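Local coordinates for protein glutathione S-transferase (Lodderomyces elongisporus, PDB 4IVF) that binds glutathione, two molecules per subunit, and as a dimeric member of the glutathione S-transferase superfamily probably catalyses glutathione-dependent transfer or reduction reactions, at residues Glu26-Asp31 with Thr88-His93; Ile81-Ala86 with Lys106-Leu111; Ile8-Ala13 with Tyr19-Phe24; Ala177-Leu182 with Pro212-Gly217. All blocks are in the same frame, centred on the assembly; numbering follows the deposited sequence.

Interaction 1 (Glu26-Asp31 with Thr88-His93); sequences EVLGLD and TYDKEH
L30 lies over one face of the Y89 ring, the two side chains crossing at about a right angle. Its CD2 methyl makes a CH-pi contact with the ring, 3.9 Å from the Y89 centroid and 23° off the ring normal, over the face but displaced toward its rim. The second branch reaches the other ortho side of the same ring, with L30 CD1 3.8 Å from Y89 CD2. The two methyls thus straddle CG at the root of the ring, while T88 CG2 sits over the centre of the opposite face. L28 meets the root of the tyrosine side chain and its neighbour: its CD1 packs 4.1 Å from Y89 CB, and its CD2 is 3.8 Å from D90 CB. Between the two leucines the chain turns at G29, whose positive phi (69°) closes a Schellman motif after helix 16-27; L28 and L30 both start toward the other segment. Polar ends are served elsewhere: Y89 OH bonds D63 OD2, and the D90 carboxylate takes the backbone N of K94 and F95 and the hydroxyl of S96. With no hydrogen bond between the segments, the contact rests on van der Waals packing and the CH-pi contact, and tyrosine suits it by offering an apolar ring face to L30 while D63 holds its hydroxyl.

Interaction 2 (Ile81-Ala86 with Lys106-Leu111); sequences ILQYLA and KTLEYL
Apolar packing joins L82 to L111: the CD1 methyl of L82 lies 4.1 Å from CD1 of L111, the side chains meeting at a slant between two helices that run nearly antiparallel. The segment axes come no closer than 11.9 Å, with 152° between their directions, a spacing that calls for long side chains such as leucine and glutamine to bridge it. The second kind of contact sets a polar group against methyls. Q83 leaves the helix with CG anti to its backbone N (chi1 -160°) and then bends at chi2 (50°), which carries its amide across L108 at about a right angle. Its OE1 approaches L108 CD1 at 3.2 Å, a close van der Waals contact, and stands 4.0 Å from L111 CD2. The NE2 end makes a weak hydrogen bond with D87 OD1. A salt bridge lies within segment 106-111: K106 NZ meets E109 OE1 at 2.8 Å, from above the carboxylate plane. K106 NZ and E109 OE1 also form hydrogen bonds to V74 O and S76 N, both of the second subunit, while Q83 and L108 pack on L108 and Q83 of that subunit. The contact therefore places helix 78-89 against helix 102-131 at the dimer interface, with helix 16-27 touching L82 through I21 and F24, and helix 176-185 meeting it through V176.

Interaction 3 (Ile8-Ala13 with Tyr19-Phe24); sequences IKLYTA and YKISIF
With CG anti to its backbone N (chi1 174°), L10 extends from strand 8-12 straight toward the helix that follows, and chi2 near 60° spreads its two methyls over neighbouring residues of that helix. I21 answers with its CG2 branch, which is likewise anti to the backbone N, while CG1 swings beside that N (chi1 -55°) and carries CD1 away toward I81 and L82 of helix 78-89. L10 CD1 and I21 CG2 meet at 3.7 Å, the side chains passing at a slant. The other leucine branch goes to the adjacent helix residue, CD2 lying 4.2 Å from S22 CB. Serine suits this place because its short side chain lets the leucine methyl rest on CB; L10 and S22 have the nearest alpha carbons of the two segments, 8.1 Å apart. Its OG is directed elsewhere and bonds the carbonyl O of G217, so this buried hydroxyl is satisfied without help from the strand. Branched aliphatic side chains suit L10 and I21, since no hydrogen bond passes between strand and helix here. On the strand, the backbone of L10 is bonded to E33 and Q35. Strand 8-12, helix 16-27 and strand 32-36 form the opening beta-alpha-beta unit of the thioredoxin-like domain of glutathione S-transferases, and the side chain of I21 lies about 7 Å from a bound glutathione.

Interaction 4 (Ala177-Leu182 with Pro212-Gly217); sequences ADFALL and PAVQKG
L182 meets V214 tip to tip, its CD2 methyl facing the fork of the valine and lying 3.9 Å from both V214 CG1 and V214 CG2. The leucine reaches this position with CG anti to its backbone N (chi1 -177°), extending from helix 176-185 toward helix 212-217. A beta-branched valine suits the receiving side: its two methyls stand close to the backbone and present a short, broad apolar surface. F179, about one turn earlier on the same helix, adds a looser touch, with its CE1 4.4 Å from V214 CG2. That methyl lies at the rim of the ring, near its plane, so no CH-pi contact over the face is made. F179 and V214 have the nearest alpha carbons of the two segments, 8.9 Å apart. V214 thus receives two side chains from one helix. All three residues are buried, and the contact is entirely apolar. Around it, L208 of helix 199-209 touches both F179 and L182, and Y205 packs on L182. From the N-terminal domain, helix 16-27 brings F24, I23 and V27 against F179, while A213 and K216 rest on V27 and E26. Helix 212-217 therefore lies against both helix 176-185 and helix 16-27, which also touch each other through F179.

Helix 16-27 runs through interactions 1 and 3, and helix 78-89 through interactions 1 and 2. Interactions 1 and 3 lie in or beside the N-terminal domain, while interaction 2 carries helix 78-89 across to helix 102-131 of the helical domain. L82 CD2 packs 3.6 Å from F24 CB, linking interactions 2 and 3. Interaction 4 joins this group from the helical domain: F24 CD1 lies 3.6 Å from F179 CD2, and V27 CG2 is 3.8 Å from F179 CE1. A180 CB in turn packs 3.6 Å from L111 CD1 of interaction 2. Nearest side chains lie about 7 Å (interaction 3), 8 Å (interaction 2) and 12 Å (interaction 4) from bound glutathione; interaction 1 is remote from the annotated sites.

Interaction 1 (Glu26-Asp31 with Thr88-His93)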
loop_
_atom_site.group_PDB
_atom_site.type_symbol
_atom_site.label_atom_id
_atom_site.label_comp_id
_atom_site.label_asym_id
_atom_site.label_seq_id
_atom_site.Cartn_x
_atom_site.Cartn_y
_atom_site.Cartn_z
ATOM N N GLU F 26 -3.128 2.826 -20.661
ATOM C CA GLU F 26 -2.679 3.389 -21.933
ATOM C C GLU F 26 -1.312 2.817 -22.343
ATOM O O GLU F 26 -1.087 2.487 -23.506
ATOM C CB GLU F 26 -2.613 4.915 -21.859
ATOM C CG GLU F 26 -3.970 5.609 -21.767
ATOM C CD GLU F 26 -4.790 5.478 -23.042
ATOM O OE1 GLU F 26 -4.232 5.080 -24.087
ATOM O OE2 GLU F 26 -6.001 5.778 -23.001
ATOM N N VAL F 27 -0.412 2.702 -21.371
ATOM C CA VAL F 27 0.903 2.134 -21.602
ATOM C C VAL F 27 0.780 0.699 -22.109
ATOM O O VAL F 27 1.485 0.303 -23.027
ATOM C CB VAL F 27 1.752 2.178 -20.318
ATOM C CG1 VAL F 27 2.963 1.265 -20.437
ATOM C CG2 VAL F 27 2.190 3.601 -20.035
ATOM N N LEU F 28 -0.142 -0.066 -21.528
ATOM C CA LEU F 28 -0.313 -1.468 -21.904
ATOM C C LEU F 28 -1.099 -1.657 -23.202
ATOM O O LEU F 28 -1.232 -2.779 -23.685
ATOM C CB LEU F 28 -1.001 -2.249 -20.786
ATOM C CG LEU F 28 -0.272 -2.505 -19.476
ATOM C CD1 LEU F 28 -1.248 -3.123 -18.486
ATOM C CD2 LEU F 28 0.882 -3.406 -19.700
ATOM N N GLY F 29 -1.635 -0.569 -23.754
ATOM C CA GLY F 29 -2.387 -0.635 -25.001
ATOM C C GLY F 29 -3.729 -1.347 -24.898
ATOM O O GLY F 29 -4.167 -1.992 -25.849
ATOM N N LEU F 30 -4.388 -1.219 -23.749
ATOM C CA LEU F 30 -5.638 -1.934 -23.486
ATOM C C LEU F 30 -6.882 -1.072 -23.719
ATOM O O LEU F 30 -6.918 0.106 -23.358
ATOM C CB LEU F 30 -5.663 -2.453 -22.046
ATOM C CG LEU F 30 -4.699 -3.568 -21.647
ATOM C CD1 LEU F 30 -4.530 -3.543 -20.136
ATOM C CD2 LEU F 30 -5.201 -4.940 -22.115
ATOM N N ASP F 31 -7.899 -1.675 -24.324
ATOM C CA ASP F 31 -9.182 -1.012 -24.509
ATOM C C ASP F 31 -9.861 -0.895 -23.160
ATOM O O ASP F 31 -9.886 -1.845 -22.378
ATOM C CB ASP F 31 -10.093 -1.805 -25.454
ATOM C CG ASP F 31 -9.601 -1.807 -26.897
ATOM O OD1 ASP F 31 -8.911 -0.848 -27.308
ATOM O OD2 ASP F 31 -9.923 -2.771 -27.627
ATOM N N THR F 88 -1.367 -9.768 -15.710
ATOM C CA THR F 88 -2.282 -10.283 -16.715
ATOM C C THR F 88 -1.949 -9.844 -18.143
ATOM O O THR F 88 -2.024 -10.643 -19.080
ATOM C CB THR F 88 -3.748 -9.884 -16.375
ATOM O OG1 THR F 88 -4.062 -10.300 -15.040
ATOM C CG2 THR F 88 -4.732 -10.521 -17.339
ATOM N N TYR F 89 -1.573 -8.579 -18.305
ATOM C CA TYR F 89 -1.440 -7.986 -19.639
ATOM C C TYR F 89 -0.023 -7.574 -20.044
ATOM O O TYR F 89 0.179 -6.999 -21.111
ATOM C CB TYR F 89 -2.427 -6.817 -19.797
ATOM C CG TYR F 89 -3.858 -7.284 -19.608
ATOM C CD1 TYR F 89 -4.456 -8.124 -20.548
ATOM C CD2 TYR F 89 -4.591 -6.934 -18.470
ATOM C CE1 TYR F 89 -5.742 -8.587 -20.377
ATOM C CE2 TYR F 89 -5.903 -7.388 -18.293
ATOM C CZ TYR F 89 -6.464 -8.215 -19.258
ATOM O OH TYR F 89 -7.733 -8.691 -19.121
ATOM N N ASP F 90 0.961 -7.877 -19.206
ATOM C CA ASP F 90 2.351 -7.652 -19.584
ATOM C C ASP F 90 3.201 -8.914 -19.407
ATOM O O ASP F 90 4.228 -8.914 -18.713
ATOM C CB ASP F 90 2.950 -6.479 -18.811
ATOM C CG ASP F 90 4.349 -6.118 -19.295
ATOM O OD1 ASP F 90 4.625 -6.269 -20.503
ATOM O OD2 ASP F 90 5.168 -5.695 -18.460
ATOM N N LYS F 91 2.777 -9.993 -20.049
ATOM C CA LYS F 91 3.503 -11.247 -19.935
ATOM C C LYS F 91 4.824 -11.182 -20.705
ATOM O O LYS F 91 5.709 -12.008 -20.508
ATOM C CB LYS F 91 2.629 -12.408 -20.406
ATOM C CG LYS F 91 1.369 -12.607 -19.561
ATOM C CD LYS F 91 0.637 -13.884 -19.938
ATOM C CE LYS F 91 -0.559 -14.135 -19.033
ATOM N NZ LYS F 91 -0.213 -13.961 -17.604
ATOM N N GLU F 92 4.943 -10.177 -21.569
ATOM C CA GLU F 92 6.159 -9.926 -22.329
ATOM C C GLU F 92 7.191 -9.161 -21.497
ATOM O O GLU F 92 8.328 -8.973 -21.926
ATOM C CB GLU F 92 5.838 -9.143 -23.605
ATOM C CG GLU F 92 4.791 -9.789 -24.506
ATOM C CD GLU F 92 5.379 -10.794 -25.483
ATOM O OE1 GLU F 92 6.623 -10.899 -25.565
ATOM O OE2 GLU F 92 4.593 -11.480 -26.177
ATOM N N HIS F 93 6.789 -8.710 -20.312
ATOM C CA HIS F 93 7.724 -8.092 -19.371
ATOM C C HIS F 93 8.368 -6.815 -19.906
ATOM O O HIS F 93 9.543 -6.547 -19.649
ATOM C CB HIS F 93 8.789 -9.105 -18.929
ATOM C CG HIS F 93 8.215 -10.273 -18.195
ATOM N ND1 HIS F 93 8.404 -11.573 -18.600
ATOM C CD2 HIS F 93 7.421 -10.331 -17.099
ATOM C CE1 HIS F 93 7.767 -12.386 -17.775
ATOM N NE2 HIS F 93 7.163 -11.657 -16.855
#

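Interaction 2 (Ile81-Ala86 with Lys106-Leu111)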
loop_
_atom_site.group_PDB
_atom_site.type_symbol
_atom_site.label_atom_id
_atom_site.label_comp_id
_atom_site.label_asym_id
_atom_site.label_seq_id
_atom_site.Cartn_x
_atom_site.Cartn_y
_atom_site.Cartn_z
ATOM N N ILE F 81 -4.643 -3.148 -8.322
ATOM C CA ILE F 81 -5.057 -3.020 -9.715
ATOM C C ILE F 81 -3.842 -2.997 -10.623
ATOM O O ILE F 81 -3.832 -3.638 -11.678
ATOM C CB ILE F 81 -5.880 -1.737 -9.956
ATOM C CG1 ILE F 81 -7.122 -1.725 -9.069
ATOM C CG2 ILE F 81 -6.253 -1.605 -11.441
ATOM C CD1 ILE F 81 -7.959 -0.458 -9.226
ATOM N N LEU F 82 -2.816 -2.256 -10.215
ATOM C CA LEU F 82 -1.575 -2.195 -10.993
ATOM C C LEU F 82 -0.927 -3.564 -11.114
ATOM O O LEU F 82 -0.588 -3.985 -12.213
ATOM C CB LEU F 82 -0.594 -1.165 -10.417
ATOM C CG LEU F 82 -1.059 0.269 -10.698
ATOM C CD1 LEU F 82 -0.308 1.325 -9.883
ATOM C CD2 LEU F 82 -1.013 0.570 -12.191
ATOM N N GLN F 83 -0.788 -4.257 -9.984
ATOM C CA GLN F 83 -0.180 -5.588 -9.938
ATOM C C GLN F 83 -0.965 -6.551 -10.825
ATOM O O GLN F 83 -0.384 -7.337 -11.584
ATOM C CB GLN F 83 -0.117 -6.091 -8.484
ATOM C CG GLN F 83 0.877 -7.199 -8.200
ATOM C CD GLN F 83 2.298 -6.926 -8.725
ATOM O OE1 GLN F 83 2.891 -5.876 -8.456
ATOM N NE2 GLN F 83 2.845 -7.886 -9.468
ATOM N N TYR F 84 -2.291 -6.466 -10.739
ATOM C CA TYR F 84 -3.172 -7.291 -11.557
ATOM C C TYR F 84 -2.955 -7.083 -13.057
ATOM O O TYR F 84 -2.790 -8.047 -13.794
ATOM C CB TYR F 84 -4.658 -7.060 -11.212
ATOM C CG TYR F 84 -5.570 -7.719 -12.234
ATOM C CD1 TYR F 84 -5.777 -9.097 -12.227
ATOM C CD2 TYR F 84 -6.169 -6.968 -13.238
ATOM C CE1 TYR F 84 -6.572 -9.703 -13.194
ATOM C CE2 TYR F 84 -6.958 -7.562 -14.201
ATOM C CZ TYR F 84 -7.164 -8.922 -14.173
ATOM O OH TYR F 84 -7.962 -9.492 -15.141
ATOM N N LEU F 85 -2.983 -5.829 -13.503
ATOM C CA LEU F 85 -2.782 -5.496 -14.916
ATOM C C LEU F 85 -1.410 -5.936 -15.443
ATOM O O LEU F 85 -1.275 -6.393 -16.588
ATOM C CB LEU F 85 -2.967 -3.990 -15.144
ATOM C CG LEU F 85 -4.381 -3.446 -14.901
ATOM C CD1 LEU F 85 -4.384 -1.906 -14.870
ATOM C CD2 LEU F 85 -5.378 -3.980 -15.935
ATOM N N ALA F 86 -0.391 -5.778 -14.611
ATOM C CA ALA F 86 0.946 -6.154 -15.015
ATOM C C ALA F 86 1.034 -7.674 -15.141
ATOM O O ALA F 86 1.530 -8.181 -16.141
ATOM C CB ALA F 86 1.965 -5.615 -14.027
ATOM N N LYS F 106 11.592 -6.139 -5.707
ATOM C CA LYS F 106 11.933 -4.738 -5.478
ATOM C C LYS F 106 10.852 -3.818 -6.076
ATOM O O LYS F 106 10.559 -2.785 -5.508
ATOM C CB LYS F 106 13.311 -4.356 -6.046
ATOM C CG LYS F 106 14.513 -5.094 -5.431
ATOM C CD LYS F 106 14.556 -5.065 -3.902
ATOM C CE LYS F 106 14.762 -3.676 -3.329
ATOM N NZ LYS F 106 15.057 -3.723 -1.851
ATOM N N THR F 107 10.293 -4.199 -7.223
ATOM C CA THR F 107 9.204 -3.456 -7.847
ATOM C C THR F 107 8.036 -3.386 -6.879
ATOM O O THR F 107 7.432 -2.328 -6.669
ATOM C CB THR F 107 8.728 -4.131 -9.156
ATOM O OG1 THR F 107 9.741 -3.988 -10.156
ATOM C CG2 THR F 107 7.441 -3.487 -9.671
ATOM N N LEU F 108 7.757 -4.528 -6.269
ATOM C CA LEU F 108 6.684 -4.654 -5.299
ATOM C C LEU F 108 6.966 -3.791 -4.062
ATOM O O LEU F 108 6.080 -3.089 -3.567
ATOM C CB LEU F 108 6.498 -6.122 -4.914
ATOM C CG LEU F 108 5.112 -6.513 -4.412
ATOM C CD1 LEU F 108 4.075 -6.264 -5.503
ATOM C CD2 LEU F 108 5.098 -7.975 -3.961
ATOM N N GLU F 109 8.200 -3.833 -3.570
ATOM C CA GLU F 109 8.567 -3.001 -2.431
ATOM C C GLU F 109 8.369 -1.501 -2.698
ATOM O O GLU F 109 7.920 -0.765 -1.831
ATOM C CB GLU F 109 10.010 -3.271 -2.006
ATOM C CG GLU F 109 10.554 -2.243 -1.022
ATOM C CD GLU F 109 11.993 -2.518 -0.636
ATOM O OE1 GLU F 109 12.451 -3.662 -0.847
ATOM O OE2 GLU F 109 12.659 -1.597 -0.116
ATOM N N TYR F 110 8.706 -1.038 -3.893
ATOM C CA TYR F 110 8.613 0.390 -4.162
ATOM C C TYR F 110 7.176 0.802 -4.527
ATOM O O TYR F 110 6.725 1.905 -4.194
ATOM C CB TYR F 110 9.633 0.804 -5.227
ATOM C CG TYR F 110 11.072 0.580 -4.798
ATOM C CD1 TYR F 110 11.440 0.643 -3.452
ATOM C CD2 TYR F 110 12.066 0.310 -5.738
ATOM C CE1 TYR F 110 12.769 0.435 -3.063
ATOM C CE2 TYR F 110 13.385 0.100 -5.361
ATOM C CZ TYR F 110 13.729 0.164 -4.029
ATOM O OH TYR F 110 15.035 -0.052 -3.668
ATOM N N LEU F 111 6.459 -0.092 -5.200
ATOM C CA LEU F 111 5.029 0.095 -5.401
ATOM C C LEU F 111 4.312 0.248 -4.058
ATOM O O LEU F 111 3.555 1.194 -3.863
ATOM C CB LEU F 111 4.412 -1.066 -6.187
ATOM C CG LEU F 111 2.868 -1.021 -6.247
ATOM C CD1 LEU F 111 2.368 0.193 -7.017
ATOM C CD2 LEU F 111 2.290 -2.296 -6.854
#

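Interaction 3 (Ile8-Ala13 with Tyr19-Phe24)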
loop_
_atom_site.group_PDB
_atom_site.type_symbol
_atom_site.label_atom_id
_atom_site.label_comp_id
_atom_site.label_asym_id
_atom_site.label_seq_id
_atom_site.Cartn_x
_atom_site.Cartn_y
_atom_site.Cartn_z
ATOM N N ILE F 8 -12.110 -2.966 -20.572
ATOM C CA ILE F 8 -12.033 -2.943 -19.122
ATOM C C ILE F 8 -12.775 -1.707 -18.629
ATOM O O ILE F 8 -12.575 -0.622 -19.154
ATOM C CB ILE F 8 -10.565 -2.919 -18.645
ATOM C CG1 ILE F 8 -9.887 -4.243 -18.993
ATOM C CG2 ILE F 8 -10.469 -2.651 -17.142
ATOM C CD1 ILE F 8 -8.426 -4.295 -18.591
ATOM N N LYS F 9 -13.660 -1.869 -17.649
ATOM C CA LYS F 9 -14.406 -0.722 -17.146
ATOM C C LYS F 9 -13.635 -0.078 -16.000
ATOM O O LYS F 9 -13.274 -0.748 -15.027
ATOM C CB LYS F 9 -15.825 -1.108 -16.713
ATOM C CG LYS F 9 -16.645 0.048 -16.120
ATOM C CD LYS F 9 -17.427 0.842 -17.176
ATOM C CE LYS F 9 -18.645 1.520 -16.539
ATOM N NZ LYS F 9 -19.513 2.342 -17.464
ATOM N N LEU F 10 -13.382 1.222 -16.135
ATOM C CA LEU F 10 -12.640 1.976 -15.136
ATOM C C LEU F 10 -13.542 2.991 -14.433
ATOM O O LEU F 10 -14.057 3.918 -15.065
ATOM C CB LEU F 10 -11.461 2.699 -15.791
ATOM C CG LEU F 10 -10.674 3.640 -14.889
ATOM C CD1 LEU F 10 -10.070 2.884 -13.703
ATOM C CD2 LEU F 10 -9.567 4.357 -15.682
ATOM N N TYR F 11 -13.737 2.798 -13.131
ATOM C CA TYR F 11 -14.461 3.752 -12.304
ATOM C C TYR F 11 -13.417 4.694 -11.730
ATOM O O TYR F 11 -12.530 4.278 -10.983
ATOM C CB TYR F 11 -15.236 3.037 -11.187
ATOM C CG TYR F 11 -16.270 2.063 -11.727
ATOM C CD1 TYR F 11 -17.478 2.517 -12.227
ATOM C CD2 TYR F 11 -16.026 0.693 -11.762
ATOM C CE1 TYR F 11 -18.415 1.646 -12.745
ATOM C CE2 TYR F 11 -16.975 -0.191 -12.282
ATOM C CZ TYR F 11 -18.170 0.296 -12.759
ATOM O OH TYR F 11 -19.122 -0.552 -13.279
ATOM N N THR F 12 -13.495 5.962 -12.103
ATOM C CA THR F 12 -12.413 6.861 -11.768
ATOM C C THR F 12 -12.844 8.319 -11.683
ATOM O O THR F 12 -14.023 8.648 -11.849
ATOM C CB THR F 12 -11.250 6.701 -12.769
ATOM O OG1 THR F 12 -10.110 7.445 -12.315
ATOM C CG2 THR F 12 -11.662 7.162 -14.161
ATOM N N ALA F 13 -11.868 9.177 -11.398
ATOM C CA ALA F 13 -12.048 10.621 -11.312
ATOM C C ALA F 13 -10.687 11.242 -11.626
ATOM O O ALA F 13 -9.660 10.580 -11.476
ATOM C CB ALA F 13 -12.513 11.021 -9.904
ATOM N N TYR F 19 -5.247 8.555 -12.221
ATOM C CA TYR F 19 -4.233 8.664 -13.260
ATOM C C TYR F 19 -3.271 7.473 -13.288
ATOM O O TYR F 19 -2.807 7.077 -14.356
ATOM C CB TYR F 19 -3.437 9.965 -13.084
ATOM C CG TYR F 19 -4.260 11.215 -13.266
ATOM C CD1 TYR F 19 -5.285 11.262 -14.199
ATOM C CD2 TYR F 19 -4.017 12.341 -12.505
ATOM C CE1 TYR F 19 -6.039 12.400 -14.373
ATOM C CE2 TYR F 19 -4.762 13.483 -12.674
ATOM C CZ TYR F 19 -5.771 13.511 -13.608
ATOM O OH TYR F 19 -6.518 14.653 -13.781
ATOM N N LYS F 20 -2.963 6.912 -12.124
ATOM C CA LYS F 20 -2.107 5.730 -12.054
ATOM C C LYS F 20 -2.644 4.650 -12.971
ATOM O O LYS F 20 -1.905 4.040 -13.744
ATOM C CB LYS F 20 -2.062 5.163 -10.640
ATOM C CG LYS F 20 -1.289 5.966 -9.617
ATOM C CD LYS F 20 -1.320 5.181 -8.328
ATOM C CE LYS F 20 -1.020 5.989 -7.091
ATOM N NZ LYS F 20 -1.281 5.119 -5.886
ATOM N N ILE F 21 -3.949 4.427 -12.886
ATOM C CA ILE F 21 -4.577 3.347 -13.615
ATOM C C ILE F 21 -4.791 3.716 -15.079
ATOM O O ILE F 21 -4.539 2.903 -15.966
ATOM C CB ILE F 21 -5.911 2.906 -12.957
ATOM C CG1 ILE F 21 -5.686 2.548 -11.484
ATOM C CG2 ILE F 21 -6.508 1.736 -13.701
ATOM C CD1 ILE F 21 -4.387 1.808 -11.209
ATOM N N SER F 22 -5.229 4.943 -15.343
ATOM C CA SER F 22 -5.478 5.327 -16.733
ATOM C C SER F 22 -4.168 5.399 -17.525
ATOM O O SER F 22 -4.114 4.991 -18.682
ATOM C CB SER F 22 -6.253 6.640 -16.831
ATOM O OG SER F 22 -5.493 7.744 -16.361
ATOM N N ILE F 23 -3.118 5.915 -16.898
ATOM C CA ILE F 23 -1.785 5.864 -17.501
ATOM C C ILE F 23 -1.314 4.421 -17.763
ATOM O O ILE F 23 -0.825 4.116 -18.851
ATOM C CB ILE F 23 -0.738 6.599 -16.648
ATOM C CG1 ILE F 23 -1.015 8.106 -16.654
ATOM C CG2 ILE F 23 0.673 6.322 -17.177
ATOM C CD1 ILE F 23 -0.239 8.861 -15.628
ATOM N N PHE F 24 -1.454 3.530 -16.785
ATOM C CA PHE F 24 -0.957 2.169 -17.003
ATOM C C PHE F 24 -1.733 1.441 -18.089
ATOM O O PHE F 24 -1.142 0.728 -18.898
ATOM C CB PHE F 24 -0.911 1.325 -15.732
ATOM C CG PHE F 24 0.052 0.184 -15.823
ATOM C CD1 PHE F 24 1.319 0.383 -16.364
ATOM C CD2 PHE F 24 -0.293 -1.079 -15.383
ATOM C CE1 PHE F 24 2.226 -0.671 -16.468
ATOM C CE2 PHE F 24 0.597 -2.133 -15.479
ATOM C CZ PHE F 24 1.869 -1.932 -16.025
#

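Interaction 4 (Ala177-Leu182 with Pro212-Gly217)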
loop_
_atom_site.group_PDB
_atom_site.type_symbol
_atom_site.label_atom_id
_atom_site.label_comp_id
_atom_site.label_asym_id
_atom_site.label_seq_id
_atom_site.Cartn_x
_atom_site.Cartn_y
_atom_site.Cartn_z
ATOM N N ALA F 177 5.757 0.542 -10.250
ATOM C CA ALA F 177 6.217 1.407 -9.176
ATOM C C ALA F 177 6.425 2.832 -9.696
ATOM O O ALA F 177 6.018 3.795 -9.058
ATOM C CB ALA F 177 7.484 0.857 -8.534
ATOM N N ASP F 178 7.032 2.964 -10.870
ATOM C CA ASP F 178 7.198 4.281 -11.485
ATOM C C ASP F 178 5.844 4.908 -11.823
ATOM O O ASP F 178 5.608 6.088 -11.576
ATOM C CB ASP F 178 8.044 4.185 -12.757
ATOM C CG ASP F 178 9.394 3.542 -12.515
ATOM O OD1 ASP F 178 9.481 2.298 -12.543
ATOM O OD2 ASP F 178 10.370 4.282 -12.293
ATOM N N PHE F 179 4.951 4.123 -12.405
ATOM C CA PHE F 179 3.672 4.680 -12.812
ATOM C C PHE F 179 2.830 5.093 -11.618
ATOM O O PHE F 179 2.132 6.095 -11.673
ATOM C CB PHE F 179 2.955 3.740 -13.772
ATOM C CG PHE F 179 3.683 3.570 -15.074
ATOM C CD1 PHE F 179 3.843 4.648 -15.929
ATOM C CD2 PHE F 179 4.242 2.352 -15.425
ATOM C CE1 PHE F 179 4.526 4.518 -17.127
ATOM C CE2 PHE F 179 4.928 2.208 -16.611
ATOM C CZ PHE F 179 5.075 3.300 -17.472
ATOM N N ALA F 180 2.940 4.348 -10.525
ATOM C CA ALA F 180 2.295 4.712 -9.263
ATOM C C ALA F 180 2.780 6.055 -8.744
ATOM O O ALA F 180 1.973 6.920 -8.388
ATOM C CB ALA F 180 2.520 3.627 -8.207
ATOM N N LEU F 181 4.099 6.225 -8.677
ATOM C CA LEU F 181 4.675 7.468 -8.168
ATOM C C LEU F 181 4.279 8.660 -9.053
ATOM O O LEU F 181 3.991 9.762 -8.569
ATOM C CB LEU F 181 6.207 7.348 -8.065
ATOM C CG LEU F 181 6.905 8.613 -7.548
ATOM C CD1 LEU F 181 6.464 8.923 -6.132
ATOM C CD2 LEU F 181 8.420 8.499 -7.631
ATOM N N LEU F 182 4.245 8.411 -10.354
ATOM C CA LEU F 182 3.989 9.442 -11.356
ATOM C C LEU F 182 2.643 10.158 -11.156
ATOM O O LEU F 182 2.538 11.370 -11.357
ATOM C CB LEU F 182 4.049 8.811 -12.751
ATOM C CG LEU F 182 3.880 9.720 -13.961
ATOM C CD1 LEU F 182 4.925 10.830 -13.933
ATOM C CD2 LEU F 182 3.958 8.918 -15.251
ATOM N N PRO F 212 3.728 9.594 -25.043
ATOM C CA PRO F 212 2.350 9.832 -25.481
ATOM C C PRO F 212 1.309 9.100 -24.614
ATOM O O PRO F 212 0.276 9.686 -24.324
ATOM C CB PRO F 212 2.345 9.290 -26.914
ATOM C CG PRO F 212 3.761 9.405 -27.359
ATOM C CD PRO F 212 4.588 9.127 -26.143
ATOM N N ALA F 213 1.576 7.865 -24.197
ATOM C CA ALA F 213 0.640 7.141 -23.329
ATOM C C ALA F 213 0.475 7.796 -21.957
ATOM O O ALA F 213 -0.574 7.672 -21.326
ATOM C CB ALA F 213 1.056 5.708 -23.164
ATOM N N VAL F 214 1.510 8.477 -21.481
ATOM C CA VAL F 214 1.407 9.150 -20.189
ATOM C C VAL F 214 0.537 10.395 -20.340
ATOM O O VAL F 214 -0.396 10.611 -19.566
ATOM C CB VAL F 214 2.792 9.522 -19.616
ATOM C CG1 VAL F 214 2.658 10.548 -18.515
ATOM C CG2 VAL F 214 3.514 8.272 -19.101
ATOM N N GLN F 215 0.843 11.196 -21.355
ATOM C CA GLN F 215 0.091 12.400 -21.639
ATOM C C GLN F 215 -1.395 12.094 -21.799
ATOM O O GLN F 215 -2.232 12.866 -21.362
ATOM C CB GLN F 215 0.623 13.059 -22.908
ATOM C CG GLN F 215 2.095 13.427 -22.858
ATOM C CD GLN F 215 2.606 13.864 -24.208
ATOM O OE1 GLN F 215 1.818 14.095 -25.123
ATOM N NE2 GLN F 215 3.928 13.974 -24.349
ATOM N N LYS F 216 -1.710 10.955 -22.411
ATOM C CA LYS F 216 -3.094 10.559 -22.635
ATOM C C LYS F 216 -3.780 10.167 -21.324
ATOM O O LYS F 216 -4.873 10.639 -21.033
ATOM C CB LYS F 216 -3.176 9.426 -23.660
ATOM C CG LYS F 216 -4.586 8.866 -23.872
ATOM C CD LYS F 216 -5.528 9.908 -24.434
ATOM C CE LYS F 216 -6.922 9.349 -24.582
ATOM N NZ LYS F 216 -7.914 10.420 -24.914
ATOM N N GLY F 217 -3.121 9.326 -20.529
ATOM C CA GLY F 217 -3.632 8.926 -19.229
ATOM C C GLY F 217 -3.915 10.105 -18.306
ATOM O O GLY F 217 -4.859 10.078 -17.508
#